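Local coordinates for protein glutamate receptor 1 (Adineta vaga, PDB 4IO2) that binds L-glutamate between the two lobes of its ligand-binding domain and probably works as a glutamate-gated ion channel, at residues A97-I102 / V223-L228; S103-R108 / S205-V210; R108-K113 / D167-G172; K160-M165 / S177-G182. All blocks are in the same frame, centred on the assembly; numbering follows the deposited sequence.

Contact 1 of 4, residues A97-I102 / V223-L228; sequences AFSNSI and VNILSL
The CD1 methyl of Ile-225 presses on the side chain of Ser-99, 3.5 Å from CB, tighter than usual van der Waals contact, and 3.3 Å from OG. Its branch methyl CG2 turns to the backbone further along 97-102, lying 3.8 Å from Ser-101 O and, across a purely apolar meeting, 4.1 Å from Ile-102 CG2. This split follows from the torsions of Ile-225: with chi1 at -67°, CG2 stands anti to the backbone N, while CG1 sits beside that N and carries CD1 to the serine. One residue on, Leu-226 CD1 comes near the side chain of Asn-100 in one of its two conformers, a contact that remains doubtful.

The next shell fixes Ser-99. Its hydroxyl donates to Asn-100 O at 2.8 Å from OG, with the donor tilted 33° from the carbonyl plane, and it also receives the backbone N-H of Ile-209, so the polar atom under the methyl is satisfied on both counts. The loop is further tied to its surroundings where Asn-100 N bonds to Asp-222 and Ser-101 O to Arg-229. Leu-226 and Asn-100 also pack on Thr-89 and Val-88 of the second subunit, respectively.

Strand 97-98 pairs antiparallel with strand 200-211, and helix 218-230 follows that strand in the chain. A helix packed against the loop that leads from one lobe into a connecting strand is consistent with the bilobed, periplasmic-binding-protein-like fold of glutamate receptor ligand-binding domains, here at the interface with the second subunit.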
loop_
_atom_site.group_PDB
_atom_site.type_symbol
_atom_site.label_atom_id
_atom_site.label_comp_id
_atom_site.label_asym_id
_atom_site.label_seq_id
_atom_site.Cartn_x
_atom_site.Cartn_y
_atom_site.Cartn_z
ATOM N N ALA A 97 -13.206 0.198 -9.849
ATOM C CA ALA A 97 -12.238 0.989 -9.080
ATOM C C ALA A 97 -11.972 0.346 -7.732
ATOM O O ALA A 97 -12.688 -0.552 -7.286
ATOM C CB ALA A 97 -12.678 2.471 -8.946
ATOM N N PHE A 98 -10.905 0.809 -7.079
ATOM C CA PHE A 98 -10.599 0.356 -5.741
ATOM C C PHE A 98 -10.395 1.548 -4.843
ATOM O O PHE A 98 -9.812 2.552 -5.239
ATOM C CB PHE A 98 -9.341 -0.505 -5.734
ATOM C CG PHE A 98 -9.488 -1.837 -6.408
ATOM C CD1 PHE A 98 -9.198 -1.991 -7.750
ATOM C CD2 PHE A 98 -9.859 -2.950 -5.680
ATOM C CE1 PHE A 98 -9.258 -3.232 -8.342
ATOM C CE2 PHE A 98 -9.908 -4.178 -6.255
ATOM C CZ PHE A 98 -9.640 -4.328 -7.590
ATOM N N SER A 99 -10.824 1.411 -3.608
ATOM C CA SER A 99 -10.519 2.372 -2.572
ATOM C C SER A 99 -9.031 2.402 -2.269
ATOM O O SER A 99 -8.274 1.539 -2.665
ATOM C CB SER A 99 -11.268 2.013 -1.283
ATOM O OG SER A 99 -10.683 0.909 -0.599
ATOM N N ASN A 100 -8.614 3.398 -1.504
ATOM C CA ASN A 100 -7.286 3.376 -0.927
ATOM C C ASN A 100 -7.167 2.078 -0.154
ATOM O O ASN A 100 -8.150 1.528 0.364
ATOM C CB ASN A 100 -7.078 4.599 -0.025
ATOM C CG ASN A 100 -7.051 5.870 -0.809
ATOM O OD1 ASN A 100 -7.915 6.717 -0.666
ATOM N ND2 ASN A 100 -6.056 6.008 -1.675
ATOM N N SER A 101 -5.947 1.571 -0.081
ATOM C CA SER A 101 -5.694 0.252 0.470
ATOM C C SER A 101 -6.116 0.128 1.931
ATOM O O SER A 101 -5.880 1.061 2.736
ATOM C CB SER A 101 -4.192 -0.032 0.368
ATOM O OG SER A 101 -3.750 -1.085 1.234
ATOM N N ILE A 102 -6.715 -1.020 2.266
ATOM C CA ILE A 102 -6.992 -1.397 3.647
ATOM C C ILE A 102 -5.871 -2.218 4.287
ATOM O O ILE A 102 -5.824 -2.322 5.520
ATOM C CB ILE A 102 -8.355 -2.118 3.800
ATOM C CG1 ILE A 102 -8.401 -3.433 3.018
ATOM C CG2 ILE A 102 -9.505 -1.148 3.347
ATOM C CD1 ILE A 102 -9.714 -4.218 3.344
ATOM N N VAL A 223 -11.443 8.971 2.313
ATOM C CA VAL A 223 -11.075 9.779 3.468
ATOM C C VAL A 223 -11.290 8.994 4.771
ATOM O O VAL A 223 -10.470 9.062 5.689
ATOM C CB VAL A 223 -11.873 11.105 3.471
ATOM C CG1 VAL A 223 -11.781 11.844 4.806
ATOM C CG2 VAL A 223 -11.392 12.000 2.318
ATOM N N ASN A 224 -12.393 8.263 4.858
ATOM C CA ASN A 224 -12.662 7.504 6.034
ATOM C C ASN A 224 -11.733 6.302 6.219
ATOM O O ASN A 224 -11.339 6.002 7.348
ATOM C CB ASN A 224 -14.135 7.103 6.074
ATOM C CG ASN A 224 -14.999 8.193 6.591
ATOM O OD1 ASN A 224 -15.139 8.353 7.802
ATOM N ND2 ASN A 224 -15.562 8.989 5.694
ATOM N N ILE A 225 -11.401 5.580 5.154
ATOM C CA ILE A 225 -10.404 4.526 5.281
ATOM C C ILE A 225 -9.077 5.075 5.779
ATOM O O ILE A 225 -8.465 4.493 6.681
ATOM C CB ILE A 225 -10.193 3.783 3.930
ATOM C CG1 ILE A 225 -11.437 3.023 3.561
ATOM C CG2 ILE A 225 -8.946 2.874 3.986
ATOM C CD1 ILE A 225 -11.400 2.596 2.121
ATOM N N LEU A 226 -8.640 6.192 5.226
ATOM C CA LEU A 226 -7.338 6.776 5.603
ATOM C C LEU A 226 -7.375 7.245 7.058
ATOM O O LEU A 226 -6.405 7.141 7.758
ATOM C CB LEU A 226 -7.021 7.909 4.650
ATOM C CG LEU A 226 -6.634 7.416 3.250
ATOM C CD1 LEU A 226 -6.713 8.556 2.220
ATOM C CD2 LEU A 226 -5.247 6.801 3.280
ATOM N N SER A 227 -8.507 7.750 7.520
ATOM C CA SER A 227 -8.651 8.124 8.910
ATOM C C SER A 227 -8.561 6.894 9.819
ATOM O O SER A 227 -7.901 6.956 10.865
ATOM C CB SER A 227 -9.976 8.858 9.137
ATOM O OG SER A 227 -10.102 9.175 10.495
ATOM N N LEU A 228 -9.196 5.778 9.444
ATOM C CA LEU A 228 -9.037 4.553 10.230
ATOM C C LEU A 228 -7.590 4.081 10.255
ATOM O O LEU A 228 -7.117 3.543 11.266
ATOM C CB LEU A 228 -9.936 3.431 9.699
ATOM C CG LEU A 228 -11.458 3.604 9.794
ATOM C CD1 LEU A 228 -12.168 2.365 9.299
ATOM C CD2 LEU A 228 -11.900 3.923 11.239
#

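Contact 2 of 4, residues S103-R108 / S205-V210; sequences SDNSMR and STFGIV
Asn-105 lays its side chain over one face of the Phe-207 ring, its CB 4.1 Å from the ring centroid in a CH-pi contact displaced to the rim. The amide follows the ring without being coplanar, the planes 30° apart, and brings Asn-105 CG to 3.4 Å from Phe-207 CE1. A chi1 of -175°, with CG opposite the backbone N, extends the amide across the ring. Ser-103 CB approaches the same ring obliquely, 4.0 Å from Phe-207 CD2.

Underneath runs an antiparallel ladder. Asn-105 and Ser-205 form a hydrogen-bonded pair, Asn-105 N reaching Ser-205 O at 2.9 Å and Ser-205 N reaching Asn-105 O at 2.8 Å; Asp-104 and Thr-206 form the adjacent non-hydrogen-bonded pair. Beyond it, Phe-207 N donates to Ser-103 O at 3.0 Å and nearly straight, 171° at the hydrogen. The strands 103-112 and 200-211 are the two interlobe connections expected of this fold, and Thr-206 OG1 also bonds to Arg-229 of the second subunit.

Asn-105 ND2 gives a hydrogen bond to Ser-205 OG, 3.2 Å away, and another to Asp-180 OD1, while Ser-205 OG is itself bonded to Asp-203 O. Two acceptors on one amide nitrogen, with the ring against the amide, should fix its rotation; Asn-105 thus acts as a second-shell residue, probably helping to position Asp-180, which binds glutamate, beside the pocket residue Phe-207.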
loop_
_atom_site.group_PDB
_atom_site.type_symbol
_atom_site.label_atom_id
_atom_site.label_comp_id
_atom_site.label_asym_id
_atom_site.label_seq_id
_atom_site.Cartn_x
_atom_site.Cartn_y
_atom_site.Cartn_z
ATOM N N SER A 103 -4.983 -2.785 3.467
ATOM C CA SER A 103 -3.893 -3.622 3.959
ATOM C C SER A 103 -2.862 -3.813 2.874
ATOM O O SER A 103 -3.234 -3.890 1.698
ATOM C CB SER A 103 -4.433 -5.008 4.376
ATOM O OG SER A 103 -3.400 -5.853 4.913
ATOM N N ASP A 104 -1.600 -3.903 3.251
ATOM C CA ASP A 104 -0.609 -4.449 2.365
ATOM C C ASP A 104 -0.812 -5.958 2.245
ATOM O O ASP A 104 -1.579 -6.585 2.975
ATOM C CB ASP A 104 0.809 -4.105 2.858
ATOM C CG ASP A 104 1.143 -4.676 4.241
ATOM O OD1 ASP A 104 0.501 -5.644 4.690
ATOM O OD2 ASP A 104 2.076 -4.137 4.897
ATOM N N ASN A 105 -0.185 -6.532 1.244
ATOM C CA ASN A 105 -0.300 -7.954 0.966
ATOM C C ASN A 105 0.903 -8.405 0.201
ATOM O O ASN A 105 1.615 -7.606 -0.425
ATOM C CB ASN A 105 -1.583 -8.255 0.146
ATOM C CG ASN A 105 -1.810 -9.743 -0.059
ATOM O OD1 ASN A 105 -1.875 -10.504 0.894
ATOM N ND2 ASN A 105 -1.933 -10.162 -1.319
ATOM N N SER A 106 1.098 -9.714 0.242
ATOM C CA SER A 106 2.075 -10.408 -0.594
ATOM C C SER A 106 1.672 -11.887 -0.513
ATOM O O SER A 106 0.762 -12.263 0.250
ATOM C CB SER A 106 3.493 -10.198 -0.101
ATOM O OG SER A 106 3.586 -10.657 1.236
ATOM N N MET A 107 2.286 -12.708 -1.346
ATOM C CA MET A 107 1.984 -14.142 -1.363
ATOM C C MET A 107 3.152 -14.943 -0.861
ATOM O O MET A 107 4.297 -14.481 -0.894
ATOM C CB MET A 107 1.564 -14.656 -2.758
ATOM C CG MET A 107 0.314 -13.996 -3.276
ATOM S SD MET A 107 -0.302 -14.788 -4.783
ATOM C CE MET A 107 0.767 -14.092 -6.010
ATOM N N ARG A 108 2.826 -16.130 -0.349
ATOM C CA ARG A 108 3.805 -17.123 0.039
ATOM C C ARG A 108 3.519 -18.444 -0.598
ATOM O O ARG A 108 2.427 -18.701 -1.055
ATOM C CB ARG A 108 3.906 -17.256 1.556
ATOM C CG ARG A 108 4.472 -15.933 2.160
ATOM C CD ARG A 108 5.294 -16.044 3.360
ATOM N NE ARG A 108 6.435 -16.916 3.180
ATOM C CZ ARG A 108 7.055 -17.437 4.214
ATOM N NH1 ARG A 108 6.580 -17.171 5.445
ATOM N NH2 ARG A 108 8.083 -18.247 4.021
ATOM N N SER A 205 1.610 -6.357 -2.972
ATOM C CA SER A 205 0.366 -5.852 -3.481
ATOM C C SER A 205 -0.447 -5.226 -2.341
ATOM O O SER A 205 0.047 -5.041 -1.244
ATOM C CB SER A 205 -0.358 -7.039 -4.164
ATOM O OG SER A 205 -0.466 -8.159 -3.272
ATOM N N THR A 206 -1.702 -4.921 -2.619
ATOM C CA THR A 206 -2.598 -4.332 -1.640
ATOM C C THR A 206 -3.977 -4.942 -1.734
ATOM O O THR A 206 -4.336 -5.465 -2.792
ATOM C CB THR A 206 -2.731 -2.804 -1.865
ATOM O OG1 THR A 206 -3.175 -2.557 -3.217
ATOM C CG2 THR A 206 -1.396 -2.056 -1.646
ATOM N N PHE A 207 -4.746 -4.833 -0.678
ATOM C CA PHE A 207 -6.167 -5.128 -0.676
ATOM C C PHE A 207 -6.901 -3.794 -0.694
ATOM O O PHE A 207 -6.511 -2.850 0.014
ATOM C CB PHE A 207 -6.611 -5.862 0.566
ATOM C CG PHE A 207 -6.042 -7.263 0.729
ATOM C CD1 PHE A 207 -5.705 -8.061 -0.347
ATOM C CD2 PHE A 207 -5.901 -7.803 1.996
ATOM C CE1 PHE A 207 -5.207 -9.345 -0.156
ATOM C CE2 PHE A 207 -5.418 -9.098 2.192
ATOM C CZ PHE A 207 -5.077 -9.868 1.120
ATOM N N GLY A 208 -7.965 -3.700 -1.491
ATOM C CA GLY A 208 -8.782 -2.498 -1.567
ATOM C C GLY A 208 -10.231 -2.879 -1.569
ATOM O O GLY A 208 -10.599 -3.992 -1.957
ATOM N N ILE A 209 -11.065 -1.920 -1.181
ATOM C CA ILE A 209 -12.513 -2.078 -1.316
ATOM C C ILE A 209 -12.879 -1.854 -2.789
ATOM O O ILE A 209 -12.470 -0.877 -3.383
ATOM C CB ILE A 209 -13.264 -1.115 -0.371
ATOM C CG1 ILE A 209 -12.950 -1.529 1.069
ATOM C CG2 ILE A 209 -14.766 -1.177 -0.654
ATOM C CD1 ILE A 209 -13.610 -0.638 2.114
ATOM N N VAL A 210 -13.630 -2.776 -3.367
ATOM C CA VAL A 210 -14.046 -2.678 -4.752
ATOM C C VAL A 210 -15.232 -1.752 -4.838
ATOM O O VAL A 210 -16.186 -1.898 -4.085
ATOM C CB VAL A 210 -14.445 -4.064 -5.312
ATOM C CG1 VAL A 210 -14.756 -3.946 -6.789
ATOM C CG2 VAL A 210 -13.374 -5.102 -5.083
#

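Contact 3 of 4, residues R108-K113 / D167-G172; sequences RILMRK and DSLLAG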
loop_
_atom_site.group_PDB
_atom_site.type_symbol
_atom_site.label_atom_id
_atom_site.label_comp_id
_atom_site.label_asym_id
_atom_site.label_seq_id
_atom_site.Cartn_x
_atom_site.Cartn_y
_atom_site.Cartn_z
ATOM N N ARG A 108 2.826 -16.130 -0.349
ATOM C CA ARG A 108 3.805 -17.123 0.039
ATOM C C ARG A 108 3.519 -18.444 -0.598
ATOM O O ARG A 108 2.427 -18.701 -1.055
ATOM C CB ARG A 108 3.906 -17.256 1.556
ATOM C CG ARG A 108 4.472 -15.933 2.160
ATOM C CD ARG A 108 5.294 -16.044 3.360
ATOM N NE ARG A 108 6.435 -16.916 3.180
ATOM C CZ ARG A 108 7.055 -17.437 4.214
ATOM N NH1 ARG A 108 6.580 -17.171 5.445
ATOM N NH2 ARG A 108 8.083 -18.247 4.021
ATOM N N ILE A 109 4.561 -19.266 -0.687
ATOM C CA ILE A 109 4.412 -20.631 -1.105
ATOM C C ILE A 109 3.946 -21.513 0.075
ATOM O O ILE A 109 4.573 -21.511 1.130
ATOM C CB ILE A 109 5.730 -21.153 -1.661
ATOM C CG1 ILE A 109 6.181 -20.318 -2.875
ATOM C CG2 ILE A 109 5.575 -22.644 -2.023
ATOM C CD1 ILE A 109 7.629 -20.519 -3.308
ATOM N N LEU A 110 2.844 -22.243 -0.141
ATOM C CA LEU A 110 2.206 -23.175 0.831
ATOM C C LEU A 110 2.567 -24.599 0.424
ATOM O O LEU A 110 2.451 -24.954 -0.733
ATOM C CB LEU A 110 0.676 -22.995 0.787
ATOM C CG LEU A 110 -0.156 -23.873 1.737
ATOM C CD1 LEU A 110 0.074 -23.502 3.156
ATOM C CD2 LEU A 110 -1.679 -23.761 1.413
ATOM N N MET A 111 2.885 -25.430 1.418
ATOM C CA MET A 111 3.311 -26.807 1.138
ATOM C C MET A 111 3.149 -27.662 2.385
ATOM O O MET A 111 2.924 -27.134 3.474
ATOM C CB MET A 111 4.785 -26.808 0.733
ATOM C CG MET A 111 5.782 -26.411 1.843
ATOM S SD MET A 111 7.503 -26.489 1.250
ATOM C CE MET A 111 8.443 -26.508 2.774
ATOM N N ARG A 112 3.272 -28.980 2.240
ATOM C CA ARG A 112 3.352 -29.868 3.397
ATOM C C ARG A 112 4.631 -29.634 4.161
ATOM O O ARG A 112 5.709 -29.425 3.558
ATOM C CB ARG A 112 3.374 -31.323 2.947
ATOM C CG ARG A 112 2.089 -31.808 2.313
ATOM C CD ARG A 112 2.274 -33.295 1.854
ATOM N NE ARG A 112 3.396 -33.464 0.906
ATOM C CZ ARG A 112 3.345 -33.216 -0.408
ATOM N NH1 ARG A 112 2.213 -32.771 -0.963
ATOM N NH2 ARG A 112 4.435 -33.373 -1.172
ATOM N N LYS A 113 4.537 -29.721 5.484
ATOM C CA LYS A 113 5.751 -29.750 6.304
ATOM C C LYS A 113 6.746 -30.784 5.799
ATOM O O LYS A 113 6.344 -31.876 5.434
ATOM C CB LYS A 113 5.409 -29.992 7.769
ATOM C CG LYS A 113 4.998 -28.739 8.418
ATOM C CD LYS A 113 4.938 -28.858 9.923
ATOM C CE LYS A 113 4.621 -27.515 10.544
ATOM N NZ LYS A 113 4.436 -27.621 12.029
ATOM N N ASP A 167 -6.639 -29.947 0.802
ATOM C CA ASP A 167 -6.809 -31.396 0.622
ATOM C C ASP A 167 -5.832 -31.971 -0.411
ATOM O O ASP A 167 -5.316 -33.084 -0.244
ATOM C CB ASP A 167 -8.237 -31.702 0.205
ATOM C CG ASP A 167 -9.246 -31.404 1.306
ATOM O OD1 ASP A 167 -8.835 -31.157 2.444
ATOM O OD2 ASP A 167 -10.460 -31.409 1.033
ATOM N N SER A 168 -5.543 -31.229 -1.466
ATOM C CA SER A 168 -4.661 -31.733 -2.506
ATOM C C SER A 168 -3.204 -31.789 -2.031
ATOM O O SER A 168 -2.460 -32.676 -2.406
ATOM C CB SER A 168 -4.770 -30.870 -3.758
ATOM O OG SER A 168 -6.067 -30.960 -4.296
ATOM N N LEU A 169 -2.802 -30.812 -1.223
ATOM C CA LEU A 169 -1.506 -30.878 -0.588
ATOM C C LEU A 169 -1.442 -32.067 0.362
ATOM O O LEU A 169 -0.509 -32.860 0.288
ATOM C CB LEU A 169 -1.257 -29.590 0.184
ATOM C CG LEU A 169 -0.810 -28.429 -0.706
ATOM C CD1 LEU A 169 -0.915 -27.126 0.089
ATOM C CD2 LEU A 169 0.598 -28.661 -1.245
ATOM N N LEU A 170 -2.428 -32.211 1.222
ATOM C CA LEU A 170 -2.348 -33.280 2.226
ATOM C C LEU A 170 -2.432 -34.651 1.576
ATOM O O LEU A 170 -1.957 -35.623 2.165
ATOM C CB LEU A 170 -3.456 -33.105 3.246
ATOM C CG LEU A 170 -3.280 -31.895 4.152
ATOM C CD1 LEU A 170 -4.533 -31.723 4.968
ATOM C CD2 LEU A 170 -2.072 -32.006 5.093
ATOM N N ALA A 171 -2.986 -34.760 0.373
ATOM C CA ALA A 171 -3.142 -36.047 -0.302
ATOM C C ALA A 171 -2.000 -36.347 -1.250
ATOM O O ALA A 171 -1.968 -37.433 -1.836
ATOM C CB ALA A 171 -4.464 -36.105 -1.040
ATOM N N GLY A 172 -1.040 -35.443 -1.359
ATOM C CA GLY A 172 0.127 -35.622 -2.199
ATOM C C GLY A 172 -0.116 -35.464 -3.686
ATOM O O GLY A 172 0.700 -35.886 -4.520
#
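Apolar contact centres on Leu-169, whose two methyls divide the strand between them. Its CD1 meets the end of Leu-110, 3.7 Å from CD2 and equally near CG, the two side chains crossing at a slant; CD2 instead lies against the backbone, 4.1 Å from Met-111 CA. Leu-110 reaches the helix because its CG stands opposite the backbone N, chi1 -180°. Ile-174, in the loop after the helix, also touches Leu-169.

These leucines join helix 162-170 to strand 103-112, part of the helix-against-sheet core of the second lobe. The helix closes with a Schellman motif at Gly-172, a residue of positive phi, and Gly-172 N returns to Leu-169 O at 3.1 Å.

Polar contact uses that same carbonyl. Arg-112 NH1 donates to Leu-169 O at 3.0 Å, 158° at the hydrogen, in the carbonyl plane and on a lone pair; the oxygen likewise lies near the guanidinium plane, at its edge. The arginine chain bends at chi3, -58°, and its CD passes 3.2 Å from Leu-169 O on the way. NH1 also bonds to Ile-174 O and NH2 makes a salt bridge with Asp-175, so three partners orient the guanidinium around the helix end.

Contact 4 of 4, residues K160-M165 / S177-G182; sequences KSRQEM and SFMDIG. With GLU (glutamic acid), chain E.
Met-165 points its thioether at strand 177-180, with SD 3.2 Å from Ser-177 OG and CG 3.6 Å from Ser-177 CB. Its chain leaves the helix extended, CG opposite the backbone N at chi1 -177°, then bends at chi3 (64°), which brings CE to 3.8 Å from Met-179 SD. Met-179 stays extended to its end, and its methyl comes to the edge of the Arg-162 guanidinium, near the plane and 4.2 Å from NE. Ser-177 OG is spoken for by a hydrogen bond with Gly-134 O.

Helix 162-170 begins at an N-cap, Ser-161, whose OG accepts from Glu-164 N at 3.0 Å. Its first turn and the end of strand 177-180 face the glutamate pocket in the cleft of this binding-protein-like fold, the pocket to which Arg-162, Met-179 and Asp-180 all belong.

Arg-162 runs straight from CG to NE and lays NH2 obliquely by the ligand, 3.6 Å from glutamate CG, while NH2 bonds to Tyr-67 OH. Asp-180 grips glutamate at both ends: its backbone N donates to OE2 at 3.1 Å, almost linearly (177°), and its carboxylate OD2 accepts from the ligand amino N at 2.8 Å.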
loop_
_atom_site.group_PDB
_atom_site.type_symbol
_atom_site.label_atom_id
_atom_site.label_comp_id
_atom_site.label_asym_id
_atom_site.label_seq_id
_atom_site.Cartn_x
_atom_site.Cartn_y
_atom_site.Cartn_z
ATOM N N LYS A 160 -10.462 -25.243 -7.139
ATOM C CA LYS A 160 -11.716 -24.503 -7.082
ATOM C C LYS A 160 -11.945 -23.750 -5.766
ATOM O O LYS A 160 -12.868 -22.948 -5.649
ATOM C CB LYS A 160 -12.889 -25.452 -7.294
ATOM C CG LYS A 160 -12.876 -26.138 -8.643
ATOM C CD LYS A 160 -14.080 -27.058 -8.836
ATOM C CE LYS A 160 -14.113 -27.632 -10.257
ATOM N NZ LYS A 160 -15.334 -28.417 -10.538
ATOM N N SER A 161 -11.110 -24.008 -4.774
ATOM C CA SER A 161 -11.348 -23.471 -3.421
ATOM C C SER A 161 -10.145 -23.659 -2.536
ATOM O O SER A 161 -9.242 -24.410 -2.894
ATOM C CB SER A 161 -12.500 -24.208 -2.759
ATOM O OG SER A 161 -12.121 -25.557 -2.523
ATOM N N ARG A 162 -10.106 -22.930 -1.415
ATOM C CA ARG A 162 -9.092 -23.194 -0.412
ATOM C C ARG A 162 -9.127 -24.646 0.077
ATOM O O ARG A 162 -8.095 -25.288 0.225
ATOM C CB ARG A 162 -9.227 -22.221 0.749
ATOM C CG ARG A 162 -8.859 -20.805 0.365
ATOM C CD ARG A 162 -8.874 -19.888 1.573
ATOM N NE ARG A 162 -8.592 -18.501 1.210
ATOM C CZ ARG A 162 -9.478 -17.584 0.831
ATOM N NH1 ARG A 162 -10.773 -17.828 0.799
ATOM N NH2 ARG A 162 -9.027 -16.395 0.491
ATOM N N GLN A 163 -10.320 -25.151 0.313
ATOM C CA GLN A 163 -10.429 -26.524 0.776
ATOM C C GLN A 163 -9.782 -27.505 -0.200
ATOM O O GLN A 163 -9.089 -28.423 0.234
ATOM C CB GLN A 163 -11.879 -26.910 1.044
ATOM C CG GLN A 163 -12.016 -28.212 1.815
ATOM C CD GLN A 163 -11.502 -28.104 3.234
ATOM O OE1 GLN A 163 -11.925 -27.238 4.000
ATOM N NE2 GLN A 163 -10.565 -28.970 3.587
ATOM N N GLU A 164 -9.975 -27.328 -1.505
ATOM C CA GLU A 164 -9.327 -28.212 -2.469
ATOM C C GLU A 164 -7.799 -28.034 -2.406
ATOM O O GLU A 164 -7.058 -29.012 -2.572
ATOM C CB GLU A 164 -9.883 -28.000 -3.897
ATOM C CG GLU A 164 -9.945 -29.280 -4.705
ATOM C CD GLU A 164 -10.217 -29.110 -6.191
ATOM O OE1 GLU A 164 -10.617 -28.019 -6.619
ATOM O OE2 GLU A 164 -10.050 -30.111 -6.931
ATOM N N MET A 165 -7.330 -26.800 -2.192
ATOM C CA MET A 165 -5.899 -26.568 -2.057
ATOM C C MET A 165 -5.378 -27.400 -0.875
ATOM O O MET A 165 -4.398 -28.119 -1.013
ATOM C CB MET A 165 -5.603 -25.078 -1.912
ATOM C CG MET A 165 -4.173 -24.678 -1.822
ATOM S SD MET A 165 -4.026 -22.890 -1.778
ATOM C CE MET A 165 -4.859 -22.454 -0.234
ATOM N N SER A 177 1.232 -24.691 -3.424
ATOM C CA SER A 177 0.321 -23.696 -4.004
ATOM C C SER A 177 0.777 -22.316 -3.529
ATOM O O SER A 177 1.828 -22.196 -2.873
ATOM C CB SER A 177 -1.122 -23.980 -3.589
ATOM O OG SER A 177 -2.041 -23.156 -4.326
ATOM N N PHE A 178 0.031 -21.260 -3.915
ATOM C CA PHE A 178 0.318 -19.886 -3.500
ATOM C C PHE A 178 -0.857 -19.431 -2.648
ATOM O O PHE A 178 -2.011 -19.820 -2.897
ATOM C CB PHE A 178 0.338 -18.932 -4.707
ATOM C CG PHE A 178 1.394 -19.205 -5.754
ATOM C CD1 PHE A 178 2.500 -19.979 -5.481
ATOM C CD2 PHE A 178 1.263 -18.654 -7.026
ATOM C CE1 PHE A 178 3.450 -20.209 -6.456
ATOM C CE2 PHE A 178 2.217 -18.854 -7.988
ATOM C CZ PHE A 178 3.308 -19.647 -7.701
ATOM N N MET A 179 -0.576 -18.593 -1.673
ATOM C CA MET A 179 -1.614 -18.067 -0.779
ATOM C C MET A 179 -1.174 -16.736 -0.214
ATOM O O MET A 179 -0.007 -16.526 0.068
ATOM C CB MET A 179 -1.905 -19.073 0.312
ATOM C CG MET A 179 -3.077 -18.703 1.163
ATOM S SD MET A 179 -3.457 -20.075 2.337
ATOM C CE MET A 179 -4.937 -19.396 3.126
ATOM N N ASP A 180 -2.099 -15.791 -0.125
ATOM C CA ASP A 180 -1.820 -14.519 0.527
ATOM C C ASP A 180 -1.234 -14.740 1.911
ATOM O O ASP A 180 -1.672 -15.616 2.653
ATOM C CB ASP A 180 -3.087 -13.716 0.713
ATOM C CG ASP A 180 -3.686 -13.183 -0.575
ATOM O OD1 ASP A 180 -2.952 -13.026 -1.597
ATOM O OD2 ASP A 180 -4.896 -12.868 -0.490
ATOM N N ILE A 181 -0.301 -13.881 2.296
ATOM C CA ILE A 181 0.454 -14.117 3.517
ATOM C C ILE A 181 -0.386 -14.047 4.786
ATOM O O ILE A 181 -0.155 -14.834 5.714
ATOM C CB ILE A 181 1.665 -13.132 3.613
ATOM C CG1 ILE A 181 2.598 -13.498 4.760
ATOM C CG2 ILE A 181 1.205 -11.650 3.691
ATOM C CD1 ILE A 181 3.900 -12.681 4.720
ATOM N N GLY A 182 -1.312 -13.115 4.896
ATOM C CA GLY A 182 -2.045 -13.006 6.156
ATOM C C GLY A 182 -2.910 -14.194 6.495
ATOM O O GLY A 182 -2.823 -14.752 7.579
HETATM N N GLU E . -6.497 -11.932 -2.529
HETATM C CA GLU E . -6.661 -12.931 -3.588
HETATM C C GLU E . -7.395 -12.321 -4.780
HETATM O O GLU E . -7.975 -11.214 -4.636
HETATM C CB GLU E . -7.420 -14.173 -3.113
HETATM C CG GLU E . -6.819 -14.918 -1.916
HETATM C CD GLU E . -5.509 -15.658 -2.188
HETATM O OE1 GLU E . -5.101 -15.727 -3.345
HETATM O OE2 GLU E . -4.939 -16.237 -1.225
HETATM O OXT GLU E . -7.382 -12.937 -5.871
#

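The four contacts follow one sheet from lobe to lobe, contacts 2, 3 and 4 nested along the chain inside the loop closed by contact 1. Contacts 1 and 2 have centres about 13 Å apart and are joined where Ile-102 N lies 2.9 Å from Phe-207 O; both touch the second subunit. Arg-108 belongs to contacts 2 and 3, and its N lies 2.9 Å from Met-179 O of contact 4. Contacts 3 and 4, about 10 Å apart between centres, share helix 162-170. Contact 4 holds glutamate directly. In contact 2 the Phe-207 side chain is about 4 Å from the bound glutamate, while the side chains of Leu-110 (contact 3) and Ile-102 (contact 1) are about 9 and 10 Å from it.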